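Local coordinates for protein diacylglycerol O-acyltransferase (PDB 6CHJ) that probably catalyses the transfer of an acyl group from acyl-CoA to diacylglycerol, giving triacylglycerol, and belongs to the wax ester synthase/diacylglycerol acyltransferase family, at residues P20-G25 with Y131-H136; L289-P294 with F374-S379. All blocks are in the same frame, centred on the assembly; numbering follows the deposited sequence.

Contact 1 (20-25 with 131-136) pairs antiparallel strands in the sheet built mostly from the first part of the chain and completed by strands 389-390 and 393-401, whereas contact 2 (289-294 with 374-379) pairs parallel strands in the second sheet. Their centres lie 20 Å apart and their nearest atoms about 9 Å apart, so they do not touch. Strand 393-401 bonds strand 22-30 of contact 1, and strand 410-417, which follows it, flanks strand 376-380 of contact 2, tying the two sheets together. Contact 1 ends at His135 and His136, which open the HHxxxDG signature of CoA-dependent acyltransferases, in this family the probable active site; contact 2 is packing outside that motif.

Contact 1 of 2, residues P20-G25 with Y131-H136; sequences PMHVGG and YTKVHH
The side chain of Lys133 lies over one face of the His22 ring, its CD 3.9 Å from the ring centroid and close to the normal, while its CG meets ring atom CD2 at 3.4 Å. With CG of His22 placed between its backbone N and carbonyl carbon (chi1 58°), the imidazole comes to lie beneath this methylene chain, so a long lysine suits the place: its carbons serve as packing. The polar ends turn elsewhere, NE2 of His22 to His104 O and NZ of Lys133 to the carbonyls of Glu103 and His106.

At the end of the pairing, Met21 O does two jobs. It accepts the N-H of His136 in the carbonyl plane (3.1 Å, 163°) and sits over the centre of the His135 imidazole, 3.5 Å from its NE2. That ring is also held at both nitrogens, by Ser137 N and Glu15. His135 and His136 begin the HHxxxDG motif of CoA-dependent acyltransferases; the loop residue Met21, just before strand 22-25, thus bonds to the backbone just past strand 131-135, where the motif opens. The two strands run antiparallel. Val23 CG1 meets the edge of the His136 ring at CD2, 3.6 Å away, and Val23 N and O both bond to Val134.

Toward the other end the glycines contribute no side chain and Thr132 is partly exposed. Gly25 and Thr132 exchange two backbone bonds, the one from Thr132 N to Gly25 O nearly straight at 173°, and a water, 2.9 Å from Thr132 OG1, joins that hydroxyl to Gly25 O. Even here one spot is close: Gly24 CA approaches Thr132 O to 3.0 Å, and a beta carbon here would press on both the Tyr131 ring and Thr132 O, consistent with a glycine at this position.

Contact 2 of 2, residues L289-P294 with F374-S379; sequences LVAFVP and FNVVIS
The ring of Phe374 receives Phe292 on one face: Phe292 CB stands over it, 3.6 Å from the centroid, and ring atom CD1 of Phe292 comes down on the same side, 3.5 Å from Phe374 CE2. The Phe292 ring presents its edge, with Phe374 CD2 near its plane, giving an edge-to-face pair with planes at 60°. CG of Phe292 is anti to its backbone N (chi1 179°), which lays its ring alongside Phe374. Val377 shares this side of the sheet, its CG2 touching Phe292 CB. Replacing Phe374 by an alanine would probably leave Phe292 without the aromatic surface under its CB and edge, free to shift, and open a gap toward Leu312 on strand 310-314.

The other side is aliphatic: Ala291 CB packs on Ile378 CD1 at 3.8 Å, and Val376 and Ile378 reach helix 262-280. A small alanine suits the place, since the long isoleucine fills the room beside it. Between the faces runs the parallel ladder, in which Phe292 bridges two residues of its neighbour, its N giving to Val376 O (2.8 Å) and its O accepting from Ile378 N (3.0 Å).

At the start of strand 290-294 the amide of Asn375 stands in for a backbone carbonyl: OD1 takes the N-H of Val290 at 2.9 Å and 170°. The backbone N of Asn375, as any non-proline residue's could, gives to Val290 O. ND2 bonds to Pro227 O, fixing the amide's orientation. The backbone N-H groups of Val290 and Asn375, and OD1 and ND2 of the buried Asn375, thus all have partners.

Contact 1 of 2, residues P20-G25 with Y131-H136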
loop_
_atom_site.group_PDB
_atom_site.type_symbol
_atom_site.label_atom_id
_atom_site.label_comp_id
_atom_site.label_asym_id
_atom_site.label_seq_id
_atom_site.Cartn_x
_atom_site.Cartn_y
_atom_site.Cartn_z
ATOM N N PRO B 20 -8.657 5.277 -3.067
ATOM C CA PRO B 20 -7.942 4.829 -4.258
ATOM C C PRO B 20 -8.952 4.499 -5.352
ATOM O O PRO B 20 -10.105 4.125 -5.088
ATOM C CB PRO B 20 -7.174 3.601 -3.776
ATOM C CG PRO B 20 -6.983 3.853 -2.325
ATOM C CD PRO B 20 -8.222 4.541 -1.868
ATOM N N MET B 21 -8.524 4.711 -6.586
ATOM C CA MET B 21 -9.380 4.571 -7.749
ATOM C C MET B 21 -8.890 3.426 -8.634
ATOM O O MET B 21 -8.867 3.517 -9.861
ATOM C CB MET B 21 -9.466 5.909 -8.500
ATOM C CG MET B 21 -10.197 7.016 -7.700
ATOM S SD MET B 21 -11.929 6.644 -7.217
ATOM C CE MET B 21 -12.574 6.163 -8.773
ATOM N N HIS B 22 -8.457 2.346 -8.004
ATOM C CA HIS B 22 -8.103 1.128 -8.712
ATOM C C HIS B 22 -9.172 0.067 -8.462
ATOM O O HIS B 22 -9.799 0.034 -7.403
ATOM C CB HIS B 22 -6.726 0.612 -8.278
ATOM C CG HIS B 22 -6.606 0.320 -6.809
ATOM N ND1 HIS B 22 -6.018 1.194 -5.918
ATOM C CD2 HIS B 22 -6.984 -0.759 -6.080
ATOM C CE1 HIS B 22 -6.055 0.677 -4.704
ATOM N NE2 HIS B 22 -6.642 -0.505 -4.773
ATOM N N VAL B 23 -9.387 -0.796 -9.443
ATOM C CA VAL B 23 -10.215 -1.967 -9.251
ATOM C C VAL B 23 -9.307 -3.172 -9.051
ATOM O O VAL B 23 -8.093 -3.101 -9.229
ATOM C CB VAL B 23 -11.180 -2.198 -10.428
ATOM C CG1 VAL B 23 -11.966 -0.916 -10.736
ATOM C CG2 VAL B 23 -10.381 -2.688 -11.651
ATOM N N GLY B 24 -9.911 -4.301 -8.692
ATOM C CA GLY B 24 -9.189 -5.521 -8.401
ATOM C C GLY B 24 -10.065 -6.729 -8.646
ATOM O O GLY B 24 -11.283 -6.622 -8.809
ATOM N N GLY B 25 -9.420 -7.889 -8.678
ATOM C CA GLY B 25 -10.127 -9.149 -8.782
ATOM C C GLY B 25 -9.389 -10.249 -8.052
ATOM O O GLY B 25 -8.150 -10.307 -8.063
ATOM N N TYR B 131 -4.506 -12.274 -6.799
ATOM C CA TYR B 131 -5.107 -10.968 -6.573
ATOM C C TYR B 131 -4.500 -9.985 -7.554
ATOM O O TYR B 131 -3.304 -9.679 -7.464
ATOM C CB TYR B 131 -4.930 -10.470 -5.143
ATOM C CG TYR B 131 -5.321 -9.000 -5.039
ATOM C CD1 TYR B 131 -6.671 -8.602 -5.079
ATOM C CD2 TYR B 131 -4.343 -8.017 -4.967
ATOM C CE1 TYR B 131 -7.025 -7.265 -5.020
ATOM C CE2 TYR B 131 -4.677 -6.674 -4.919
ATOM C CZ TYR B 131 -6.014 -6.299 -4.939
ATOM O OH TYR B 131 -6.283 -4.964 -4.869
ATOM N N THR B 132 -5.333 -9.456 -8.447
ATOM C CA THR B 132 -4.926 -8.531 -9.494
ATOM C C THR B 132 -5.502 -7.151 -9.220
ATOM O O THR B 132 -6.671 -7.026 -8.864
ATOM C CB THR B 132 -5.397 -9.031 -10.862
ATOM O OG1 THR B 132 -4.916 -10.364 -11.056
ATOM C CG2 THR B 132 -4.885 -8.150 -11.984
ATOM N N LYS B 133 -4.684 -6.116 -9.402
ATOM C CA LYS B 133 -5.059 -4.736 -9.100
ATOM C C LYS B 133 -4.727 -3.900 -10.323
ATOM O O LYS B 133 -3.564 -3.865 -10.741
ATOM C CB LYS B 133 -4.287 -4.226 -7.867
ATOM C CG LYS B 133 -4.567 -2.790 -7.452
ATOM C CD LYS B 133 -3.488 -2.189 -6.549
ATOM C CE LYS B 133 -3.157 -3.055 -5.335
ATOM N NZ LYS B 133 -3.026 -2.183 -4.119
ATOM N N VAL B 134 -5.725 -3.237 -10.909
ATOM C CA VAL B 134 -5.476 -2.347 -12.045
ATOM C C VAL B 134 -6.187 -1.024 -11.818
ATOM O O VAL B 134 -7.329 -0.996 -11.349
ATOM C CB VAL B 134 -5.916 -2.959 -13.393
ATOM C CG1 VAL B 134 -5.508 -2.037 -14.553
ATOM C CG2 VAL B 134 -5.286 -4.325 -13.583
ATOM N N HIS B 135 -5.522 0.070 -12.178
ATOM C CA HIS B 135 -6.133 1.382 -12.028
ATOM C C HIS B 135 -7.230 1.605 -13.068
ATOM O O HIS B 135 -7.067 1.285 -14.247
ATOM C CB HIS B 135 -5.078 2.479 -12.138
ATOM C CG HIS B 135 -5.513 3.774 -11.523
ATOM N ND1 HIS B 135 -6.237 4.719 -12.218
ATOM C CD2 HIS B 135 -5.374 4.255 -10.264
ATOM C CE1 HIS B 135 -6.494 5.743 -11.423
ATOM N NE2 HIS B 135 -5.990 5.483 -10.229
ATOM N N HIS B 136 -8.353 2.183 -12.622
ATOM C CA HIS B 136 -9.489 2.419 -13.515
ATOM C C HIS B 136 -9.138 3.359 -14.674
ATOM O O HIS B 136 -9.716 3.240 -15.760
ATOM C CB HIS B 136 -10.679 2.972 -12.716
ATOM C CG HIS B 136 -12.021 2.633 -13.297
ATOM N ND1 HIS B 136 -12.509 3.216 -14.449
ATOM C CD2 HIS B 136 -12.985 1.783 -12.871
ATOM C CE1 HIS B 136 -13.709 2.731 -14.712
ATOM N NE2 HIS B 136 -14.023 1.861 -13.769
HETATM O O HOH W 1 -6.675 -12.375 -9.896
#

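Contact 2 of 2, residues L289-P294 with F374-S379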
loop_
_atom_site.group_PDB
_atom_site.type_symbol
_atom_site.label_atom_id
_atom_site.label_comp_id
_atom_site.label_asym_id
_atom_site.label_seq_id
_atom_site.Cartn_x
_atom_site.Cartn_y
_atom_site.Cartn_z
ATOM N N LEU B 289 -33.532 1.955 1.976
ATOM C CA LEU B 289 -32.327 2.276 1.230
ATOM C C LEU B 289 -32.602 2.246 -0.271
ATOM O O LEU B 289 -33.474 1.502 -0.748
ATOM C CB LEU B 289 -31.210 1.297 1.569
ATOM C CG LEU B 289 -30.202 1.740 2.615
ATOM C CD1 LEU B 289 -30.872 1.933 3.948
ATOM C CD2 LEU B 289 -29.106 0.683 2.717
ATOM N N VAL B 290 -31.829 3.043 -1.019
ATOM C CA VAL B 290 -31.905 3.073 -2.477
ATOM C C VAL B 290 -30.558 2.659 -3.046
ATOM O O VAL B 290 -29.510 3.085 -2.541
ATOM C CB VAL B 290 -32.311 4.468 -2.985
ATOM C CG1 VAL B 290 -32.197 4.555 -4.510
ATOM C CG2 VAL B 290 -33.709 4.807 -2.499
ATOM N N ALA B 291 -30.588 1.846 -4.110
ATOM C CA ALA B 291 -29.391 1.291 -4.729
ATOM C C ALA B 291 -29.218 1.789 -6.160
ATOM O O ALA B 291 -30.166 1.792 -6.948
ATOM C CB ALA B 291 -29.449 -0.235 -4.752
ATOM N N PHE B 292 -27.989 2.167 -6.497
ATOM C CA PHE B 292 -27.591 2.455 -7.870
ATOM C C PHE B 292 -27.306 1.137 -8.596
ATOM O O PHE B 292 -26.338 0.440 -8.257
ATOM C CB PHE B 292 -26.358 3.369 -7.844
ATOM C CG PHE B 292 -25.803 3.739 -9.215
ATOM C CD1 PHE B 292 -25.790 5.060 -9.630
ATOM C CD2 PHE B 292 -25.245 2.776 -10.054
ATOM C CE1 PHE B 292 -25.267 5.405 -10.861
ATOM C CE2 PHE B 292 -24.728 3.123 -11.291
ATOM C CZ PHE B 292 -24.737 4.432 -11.692
ATOM N N VAL B 293 -28.106 0.818 -9.613
ATOM C CA VAL B 293 -28.087 -0.506 -10.244
ATOM C C VAL B 293 -27.973 -0.427 -11.764
ATOM O O VAL B 293 -28.974 -0.173 -12.444
ATOM C CB VAL B 293 -29.340 -1.310 -9.867
ATOM C CG1 VAL B 293 -29.263 -2.717 -10.436
ATOM C CG2 VAL B 293 -29.538 -1.328 -8.350
ATOM N N PRO B 294 -26.797 -0.662 -12.345
ATOM C CA PRO B 294 -26.722 -0.800 -13.808
ATOM C C PRO B 294 -27.551 -1.988 -14.296
ATOM O O PRO B 294 -27.649 -3.019 -13.627
ATOM C CB PRO B 294 -25.223 -1.008 -14.076
ATOM C CG PRO B 294 -24.518 -0.469 -12.842
ATOM C CD PRO B 294 -25.466 -0.726 -11.701
ATOM N N PHE B 374 -28.611 7.837 -3.858
ATOM C CA PHE B 374 -28.512 6.404 -3.672
ATOM C C PHE B 374 -27.531 6.131 -2.550
ATOM O O PHE B 374 -26.586 6.889 -2.328
ATOM C CB PHE B 374 -28.122 5.655 -4.964
ATOM C CG PHE B 374 -26.840 6.127 -5.599
ATOM C CD1 PHE B 374 -25.628 5.546 -5.253
ATOM C CD2 PHE B 374 -26.856 7.117 -6.585
ATOM C CE1 PHE B 374 -24.438 5.965 -5.852
ATOM C CE2 PHE B 374 -25.674 7.541 -7.195
ATOM C CZ PHE B 374 -24.458 6.963 -6.827
ATOM N N ASN B 375 -27.783 5.048 -1.828
ATOM C CA ASN B 375 -26.967 4.743 -0.670
ATOM C C ASN B 375 -25.844 3.777 -0.985
ATOM O O ASN B 375 -24.869 3.732 -0.228
ATOM C CB ASN B 375 -27.845 4.184 0.450
ATOM C CG ASN B 375 -29.011 5.110 0.794
ATOM O OD1 ASN B 375 -30.079 5.030 0.185
ATOM N ND2 ASN B 375 -28.807 5.984 1.772
ATOM N N VAL B 376 -25.921 3.053 -2.103
ATOM C CA VAL B 376 -24.928 2.031 -2.416
ATOM C C VAL B 376 -25.007 1.696 -3.901
ATOM O O VAL B 376 -26.057 1.840 -4.529
ATOM C CB VAL B 376 -25.164 0.787 -1.520
ATOM C CG1 VAL B 376 -26.600 0.280 -1.679
ATOM C CG2 VAL B 376 -24.153 -0.306 -1.818
ATOM N N VAL B 377 -23.891 1.233 -4.459
ATOM C CA VAL B 377 -23.841 0.662 -5.804
ATOM C C VAL B 377 -23.955 -0.847 -5.687
ATOM O O VAL B 377 -23.271 -1.459 -4.865
ATOM C CB VAL B 377 -22.539 1.050 -6.526
ATOM C CG1 VAL B 377 -22.440 0.323 -7.886
ATOM C CG2 VAL B 377 -22.476 2.573 -6.690
ATOM N N ILE B 378 -24.823 -1.448 -6.488
ATOM C CA ILE B 378 -24.911 -2.898 -6.605
ATOM C C ILE B 378 -24.715 -3.229 -8.079
ATOM O O ILE B 378 -25.654 -3.120 -8.879
ATOM C CB ILE B 378 -26.241 -3.457 -6.090
ATOM C CG1 ILE B 378 -26.554 -2.950 -4.679
ATOM C CG2 ILE B 378 -26.196 -4.984 -6.123
ATOM C CD1 ILE B 378 -27.824 -3.594 -4.050
ATOM N N SER B 379 -23.500 -3.630 -8.445
ATOM C CA SER B 379 -23.140 -3.872 -9.832
ATOM C C SER B 379 -23.170 -5.362 -10.129
ATOM O O SER B 379 -22.749 -6.179 -9.308
ATOM C CB SER B 379 -21.755 -3.317 -10.142
ATOM O OG SER B 379 -21.696 -2.885 -11.486
#